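Local coordinates for TerD domain-containing protein (Streptomyces coelicolor A3, PDB 2QZ7) that is of unknown function but belongs to the TerD family of tellurite-resistance homologues and binds three sodium ions in the crystal, at residues Pro34-Trp37 / Asp38-Pro41; Phe175-Pro179 / Val180-Thr184; Val63-Phe66 / Asp67-Ser70. All coordinates share one frame; numbering follows the deposited sequence.

Interaction 1. Residues Pro34-Trp37 / Asp38-Pro41; sequences PSPW and DRPP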
loop_
_atom_site.group_PDB
_atom_site.type_symbol
_atom_site.label_atom_id
_atom_site.label_comp_id
_atom_site.label_asym_id
_atom_site.label_seq_id
_atom_site.Cartn_x
_atom_site.Cartn_y
_atom_site.Cartn_z
ATOM N N PRO A 34 -13.581 3.205 12.618
ATOM C CA PRO A 34 -13.015 2.695 13.855
ATOM C C PRO A 34 -13.922 1.596 14.451
ATOM O O PRO A 34 -15.023 1.366 13.944
ATOM C CB PRO A 34 -12.986 3.934 14.751
ATOM C CG PRO A 34 -14.213 4.725 14.297
ATOM C CD PRO A 34 -14.179 4.546 12.799
ATOM N N SER A 35 -13.454 0.911 15.513
ATOM C CA SER A 35 -14.195 -0.214 16.008
ATOM C C SER A 35 -15.215 0.189 17.118
ATOM O O SER A 35 -15.060 1.217 17.833
ATOM C CB SER A 35 -13.244 -1.320 16.523
ATOM O OG SER A 35 -12.193 -0.736 17.392
ATOM N N PRO A 36 -16.259 -0.640 17.265
ATOM C CA PRO A 36 -17.197 -0.471 18.374
ATOM C C PRO A 36 -16.464 -0.351 19.724
ATOM O O PRO A 36 -15.357 -0.915 19.899
ATOM C CB PRO A 36 -18.036 -1.750 18.304
ATOM C CG PRO A 36 -18.017 -2.120 16.829
ATOM C CD PRO A 36 -16.622 -1.782 16.383
ATOM N N TRP A 37 -17.074 0.424 20.644
ATOM C CA TRP A 37 -16.600 0.505 22.039
ATOM C C TRP A 37 -16.406 -0.894 22.648
ATOM O O TRP A 37 -15.580 -1.188 23.529
ATOM C CB TRP A 37 -17.642 1.235 22.884
ATOM C CG TRP A 37 -18.543 0.271 23.617
ATOM C CD1 TRP A 37 -18.451 -0.115 24.939
ATOM C CD2 TRP A 37 -19.646 -0.466 23.063
ATOM N NE1 TRP A 37 -19.452 -1.026 25.247
ATOM C CE2 TRP A 37 -20.199 -1.260 24.118
ATOM C CE3 TRP A 37 -20.236 -0.524 21.786
ATOM C CZ2 TRP A 37 -21.312 -2.107 23.927
ATOM C CZ3 TRP A 37 -21.346 -1.361 21.597
ATOM C CH2 TRP A 37 -21.872 -2.141 22.665
ATOM N N ASP A 38 -17.138 -1.876 21.999
ATOM C CA ASP A 38 -17.078 -3.301 22.317
ATOM C C ASP A 38 -15.709 -3.959 21.980
ATOM O O ASP A 38 -15.394 -5.004 22.552
ATOM C CB ASP A 38 -18.222 -4.017 21.569
ATOM C CG ASP A 38 -19.087 -4.893 22.477
ATOM O OD1 ASP A 38 -18.543 -5.571 23.376
ATOM O OD2 ASP A 38 -20.329 -4.924 22.288
ATOM N N ARG A 39 -14.901 -3.347 21.093
ATOM C CA ARG A 39 -13.704 -4.003 20.537
ATOM C C ARG A 39 -12.378 -3.160 20.477
ATOM O O ARG A 39 -12.414 -1.927 20.247
ATOM C CB ARG A 39 -14.005 -4.480 19.095
ATOM C CG ARG A 39 -15.106 -5.553 18.881
ATOM C CD ARG A 39 -15.286 -5.817 17.351
ATOM N NE ARG A 39 -14.034 -6.265 16.699
ATOM C CZ ARG A 39 -13.824 -6.395 15.384
ATOM N NH1 ARG A 39 -14.765 -6.094 14.487
ATOM N NH2 ARG A 39 -12.646 -6.831 14.962
ATOM N N PRO A 40 -11.200 -3.843 20.613
ATOM C CA PRO A 40 -9.868 -3.255 20.317
ATOM C C PRO A 40 -9.798 -2.507 18.962
ATOM O O PRO A 40 -10.557 -2.844 18.055
ATOM C CB PRO A 40 -8.940 -4.481 20.288
ATOM C CG PRO A 40 -9.596 -5.443 21.269
ATOM C CD PRO A 40 -11.087 -5.246 21.089
ATOM N N PRO A 41 -8.912 -1.492 18.850
ATOM C CA PRO A 41 -8.816 -0.626 17.658
ATOM C C PRO A 41 -8.616 -1.372 16.345
ATOM O O PRO A 41 -8.052 -2.481 16.307
ATOM C CB PRO A 41 -7.586 0.250 17.946
ATOM C CG PRO A 41 -6.822 -0.508 19.006
ATOM C CD PRO A 41 -7.902 -1.109 19.848
#
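Ser35 turns its hydroxyl across the loop toward the carbonyls of Arg39 and Pro40. Chi1 of 47° tucks OG between its own backbone N and carbonyl carbon, from where it lies 2.7 Å from Pro40 O and 3.1 Å from Arg39 O. One proton serves two possible acceptors, so which carbonyl takes it is not settled. Ser35 CB adds an apolar approach to Arg39 CB at 4.1 Å. Next in the chain, Pro36 supplies the closing bond of the bend: Arg39 N donates to Pro36 O at 2.7 Å along a nearly straight line, meeting the oxygen from above the carbonyl plane rather than on a lone pair. The pyrrolidine itself leans on Asp38, CB to CB 4.0 Å. Trp37, at the corner, lies alongside the Asp38 side chain and offers it a ring face. Asp38 CB sits 3.9 Å from the centroid of the Trp37 six-membered ring, almost on the ring normal, a CH-pi contact. Beyond it the carboxylate, tilted 37° from the indole, brings OD2 to 3.2 Å from Trp37 CH2. The Arg39 side chain touches Lys120 and Pro40 touches Asn117, both in other loops. Pro36 to Arg39 form a type I beta turn, the tip of an exposed, proline-rich loop that joins strand 26-31 of one sheet to strand 44-52 of the other.

Interaction 2. Residues Phe175-Pro179 / Val180-Thr184; sequences FDSDP and VLFAT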
loop_
_atom_site.group_PDB
_atom_site.type_symbol
_atom_site.label_atom_id
_atom_site.label_comp_id
_atom_site.label_asym_id
_atom_site.label_seq_id
_atom_site.Cartn_x
_atom_site.Cartn_y
_atom_site.Cartn_z
ATOM N N PHE A 175 -3.578 -11.345 0.821
ATOM C CA PHE A 175 -2.558 -12.127 1.548
ATOM C C PHE A 175 -3.081 -12.450 2.950
ATOM O O PHE A 175 -4.088 -11.870 3.396
ATOM C CB PHE A 175 -1.308 -11.258 1.717
ATOM C CG PHE A 175 -0.555 -11.010 0.441
ATOM C CD1 PHE A 175 0.651 -11.667 0.204
ATOM C CD2 PHE A 175 -1.046 -10.126 -0.524
ATOM C CE1 PHE A 175 1.373 -11.437 -0.996
ATOM C CE2 PHE A 175 -0.350 -9.883 -1.723
ATOM C CZ PHE A 175 0.867 -10.524 -1.945
ATOM N N ASP A 176 -2.371 -13.325 3.669
ATOM C CA ASP A 176 -2.861 -13.827 4.965
ATOM C C ASP A 176 -1.936 -13.501 6.134
ATOM O O ASP A 176 -2.140 -13.956 7.264
ATOM C CB ASP A 176 -3.055 -15.341 4.887
ATOM C CG ASP A 176 -4.011 -15.752 3.789
ATOM O OD1 ASP A 176 -5.184 -15.264 3.764
ATOM O OD2 ASP A 176 -3.576 -16.591 2.960
ATOM N N SER A 177 -0.934 -12.691 5.857
ATOM C CA SER A 177 0.149 -12.406 6.768
ATOM C C SER A 177 -0.117 -11.145 7.628
ATOM O O SER A 177 -1.022 -10.340 7.323
ATOM C CB SER A 177 1.443 -12.261 5.942
ATOM O OG SER A 177 1.254 -11.428 4.793
ATOM N N ASP A 178 0.630 -11.002 8.722
ATOM C CA ASP A 178 0.612 -9.747 9.489
ATOM C C ASP A 178 1.426 -8.674 8.764
ATOM O O ASP A 178 2.064 -8.978 7.768
ATOM C CB ASP A 178 1.046 -9.935 10.963
ATOM C CG ASP A 178 2.526 -10.255 11.143
ATOM O OD1 ASP A 178 3.348 -10.063 10.230
ATOM O OD2 ASP A 178 2.868 -10.705 12.273
ATOM N N PRO A 179 1.338 -7.402 9.220
ATOM C CA PRO A 179 2.010 -6.318 8.474
ATOM C C PRO A 179 3.492 -6.536 8.172
ATOM O O PRO A 179 3.929 -6.233 7.065
ATOM C CB PRO A 179 1.806 -5.092 9.377
ATOM C CG PRO A 179 0.475 -5.367 10.076
ATOM C CD PRO A 179 0.572 -6.885 10.381
ATOM N N VAL A 180 4.267 -7.024 9.132
ATOM C CA VAL A 180 5.718 -7.165 8.948
ATOM C C VAL A 180 6.019 -8.301 7.918
ATOM O O VAL A 180 6.829 -8.153 6.990
ATOM C CB VAL A 180 6.450 -7.470 10.289
ATOM C CG1 VAL A 180 7.962 -7.595 10.032
ATOM C CG2 VAL A 180 6.194 -6.341 11.346
ATOM N N LEU A 181 5.341 -9.432 8.096
ATOM C CA LEU A 181 5.492 -10.528 7.146
ATOM C C LEU A 181 5.031 -10.134 5.725
ATOM O O LEU A 181 5.701 -10.483 4.714
ATOM C CB LEU A 181 4.780 -11.782 7.643
ATOM C CG LEU A 181 5.096 -13.044 6.834
ATOM C CD1 LEU A 181 6.650 -13.349 6.811
ATOM C CD2 LEU A 181 4.325 -14.270 7.326
ATOM N N PHE A 182 3.904 -9.420 5.645
ATOM C CA PHE A 182 3.341 -8.928 4.364
ATOM C C PHE A 182 4.381 -8.154 3.575
ATOM O O PHE A 182 4.556 -8.368 2.365
ATOM C CB PHE A 182 2.131 -8.025 4.638
ATOM C CG PHE A 182 1.556 -7.337 3.425
ATOM C CD1 PHE A 182 1.068 -8.082 2.338
ATOM C CD2 PHE A 182 1.504 -5.941 3.376
ATOM C CE1 PHE A 182 0.506 -7.440 1.237
ATOM C CE2 PHE A 182 0.931 -5.284 2.304
ATOM C CZ PHE A 182 0.408 -6.031 1.221
ATOM N N ALA A 183 5.112 -7.300 4.264
ATOM C CA ALA A 183 6.098 -6.478 3.550
ATOM C C ALA A 183 7.165 -7.318 2.886
ATOM O O ALA A 183 7.660 -6.944 1.795
ATOM C CB ALA A 183 6.714 -5.384 4.494
ATOM N N THR A 184 7.557 -8.422 3.526
ATOM C CA THR A 184 8.546 -9.367 2.920
ATOM C C THR A 184 8.067 -10.132 1.684
ATOM O O THR A 184 8.889 -10.649 0.892
ATOM C CB THR A 184 9.035 -10.435 3.938
ATOM O OG1 THR A 184 8.049 -11.479 4.062
ATOM C CG2 THR A 184 9.311 -9.791 5.317
#
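With CG set between its own backbone N and carbonyl carbon (chi1 70°), Asp178 reaches forward with OD1 to Leu181 N, while Phe182 CG, opposite its backbone N (chi1 174°), carries the ring back toward Phe175. The Asp178 bond is nearly straight, OD1 to Leu181 N 3.0 Å, and the N-H points almost down the C-O axis. Leu181 CB lies alongside the same oxygen, 3.4 Å from Asp178 OD1. The backbone carbonyl of Asp178 is used as well: Phe182 N donates to Asp178 O at 2.8 Å, and one residue on, Ala183 N reaches Pro179 O at 3.2 Å. This is the classic N-cap of an alpha helix, with Asp178 as cap and Pro179, which has no N-H to satisfy, in the first turn. The short helix 179-185 lies on one sheet of the beta fold, where Pro179 and Phe182 both press on Ile47 of strand 44-52 and Ala112 of strand 104-113. Phe182 meets Phe175, at the end of strand 166-175, in a T-shaped pair: its edge is presented to the Phe175 face, planes at 74°, with Phe182 CE1 3.6 Å from Phe175 CD2. Ser177 packs beside the first helical turn; its CB meets Leu181 CD2 at 3.8 Å, and its OG passes over Phe182 CA to hydrogen-bond Glu185 OE2. Further along the helix, Thr184 OG1 folds back onto a lone pair of Leu181 O, 2.6 Å away.

Interaction 3. Residues Val63-Phe66 / Asp67-Ser70; sequences VVQF and DKRS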
loop_
_atom_site.group_PDB
_atom_site.type_symbol
_atom_site.label_atom_id
_atom_site.label_comp_id
_atom_site.label_asym_id
_atom_site.label_seq_id
_atom_site.Cartn_x
_atom_site.Cartn_y
_atom_site.Cartn_z
ATOM N N VAL A 63 11.292 -0.578 2.984
ATOM C CA VAL A 63 9.877 -0.622 3.296
ATOM C C VAL A 63 9.478 0.768 3.767
ATOM O O VAL A 63 10.260 1.446 4.474
ATOM C CB VAL A 63 9.573 -1.702 4.441
ATOM C CG1 VAL A 63 8.062 -1.652 4.930
ATOM C CG2 VAL A 63 10.017 -3.124 3.974
ATOM N N VAL A 64 8.291 1.235 3.343
ATOM C CA VAL A 64 7.821 2.548 3.737
ATOM C C VAL A 64 6.460 2.351 4.426
ATOM O O VAL A 64 5.589 1.648 3.903
ATOM C CB VAL A 64 7.663 3.581 2.540
ATOM C CG1 VAL A 64 7.236 4.984 3.064
ATOM C CG2 VAL A 64 8.968 3.732 1.708
ATOM N N GLN A 65 6.303 2.941 5.599
ATOM C CA GLN A 65 5.024 2.895 6.347
ATOM C C GLN A 65 5.079 3.972 7.435
ATOM O O GLN A 65 6.042 4.723 7.468
ATOM C CB GLN A 65 4.726 1.500 6.945
ATOM C CG GLN A 65 5.761 0.997 7.932
ATOM C CD GLN A 65 5.560 -0.455 8.330
ATOM O OE1 GLN A 65 5.039 -1.236 7.579
ATOM N NE2 GLN A 65 6.029 -0.816 9.519
ATOM N N PHE A 66 4.044 4.080 8.280
ATOM C CA PHE A 66 3.954 5.197 9.237
ATOM C C PHE A 66 5.189 5.329 10.124
ATOM O O PHE A 66 5.600 6.436 10.387
ATOM C CB PHE A 66 2.649 5.154 10.069
ATOM C CG PHE A 66 2.677 4.160 11.194
ATOM C CD1 PHE A 66 2.765 4.611 12.514
ATOM C CD2 PHE A 66 2.613 2.782 10.943
ATOM C CE1 PHE A 66 2.785 3.697 13.589
ATOM C CE2 PHE A 66 2.630 1.870 12.013
ATOM C CZ PHE A 66 2.729 2.323 13.325
ATOM N N ASP A 67 5.788 4.203 10.522
ATOM C CA ASP A 67 6.915 4.249 11.456
ATOM C C ASP A 67 8.285 4.043 10.755
ATOM O O ASP A 67 9.274 3.865 11.423
ATOM C CB ASP A 67 6.691 3.295 12.641
ATOM C CG ASP A 67 6.603 1.827 12.160
ATOM O OD1 ASP A 67 6.676 1.618 10.936
ATOM O OD2 ASP A 67 6.440 0.927 12.958
ATOM N N LYS A 68 8.333 4.085 9.411
ATOM C CA LYS A 68 9.586 3.903 8.648
ATOM C C LYS A 68 9.582 4.812 7.415
ATOM O O LYS A 68 8.851 4.498 6.484
ATOM C CB LYS A 68 9.698 2.465 8.113
ATOM C CG LYS A 68 9.774 1.353 9.130
ATOM C CD LYS A 68 9.720 -0.029 8.426
ATOM C CE LYS A 68 9.717 -1.154 9.448
ATOM N NZ LYS A 68 10.026 -2.462 8.723
ATOM N N ARG A 69 10.340 5.926 7.399
ATOM C CA ARG A 69 10.389 6.784 6.200
ATOM C C ARG A 69 11.260 6.157 5.070
ATOM O O ARG A 69 12.130 5.297 5.347
ATOM C CB ARG A 69 10.889 8.210 6.514
ATOM C CG ARG A 69 10.084 8.936 7.586
ATOM C CD ARG A 69 10.332 10.475 7.560
ATOM N NE ARG A 69 11.760 10.711 7.609
ATOM C CZ ARG A 69 12.501 10.652 8.717
ATOM N NH1 ARG A 69 11.962 10.400 9.936
ATOM N NH2 ARG A 69 13.798 10.886 8.611
ATOM N N SER A 70 11.009 6.569 3.824
ATOM C CA SER A 70 11.905 6.228 2.716
ATOM C C SER A 70 13.293 6.837 2.997
ATOM O O SER A 70 13.379 7.945 3.511
ATOM C CB SER A 70 11.325 6.749 1.411
ATOM O OG SER A 70 11.370 8.163 1.401
HETATM O O HOH W 1 12.468 2.687 4.964
#
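Gln65 runs beside Asp67 and Lys68 on the same side of a tight bend. From CB, chi1 of 60° places CG between the backbone N and carbonyl carbon, and the chain then continues extended; CG passes 3.2 Å from Asp67 OD1 and brushes Lys68 CD. The amide carbon follows the same carboxylate, and NE2 at the tip donates to Asp67 OD1 at 2.9 Å. That bond lies in the amide plane and uses the syn lone pair of OD1, with amide and carboxylate nearly coplanar, while Lys68 CE packs against NE2 at 3.7 Å. Beneath, the backbones of Gln65 and Lys68 pair twice, N to O in each direction at 3.1 Å, closing a type I turn with a single antiparallel, hydrogen-bonded bridge. Beyond this bridge a water links the two arms, donating to Val63 O and Arg69 O at 2.6 and 2.7 Å. Asp67 has a second neighbour in Phe66: its CB lies over the ring centre, 4.0 Å from the Phe66 centroid, and its carboxylate is stacked 9° from parallel with the ring. Val64 CG2 closes on Ser70 CB. The bend follows the edge strand 62-64, which pairs with strand 44-52. Val63 and Gln65 rest on Ile47 of that strand, and Phe66 touches Asp45, a sodium ligand, while its ring meets His43.

Along the chain the order is interaction 1, interaction 3, interaction 2, and all three lie in the TerD domain. Interactions 2 and 3 are neighbours, centres 15 Å apart, joined where Ala183 CB packs on Val63 CG1 at 4.0 Å; both also lean on Ile47 of strand 44-52, so the helix packs against the sheet whose edge strand is 62-64. Interaction 1 stands apart, its centre about 23 Å from that of interaction 2 and 26 Å from that of interaction 3, with nearest atoms about 11 Å from each. Its loop runs from the sodium ligand Trp32 to Leu44 and Asp45, ligands at the start of strand 44-52, on which interactions 2 and 3 rest.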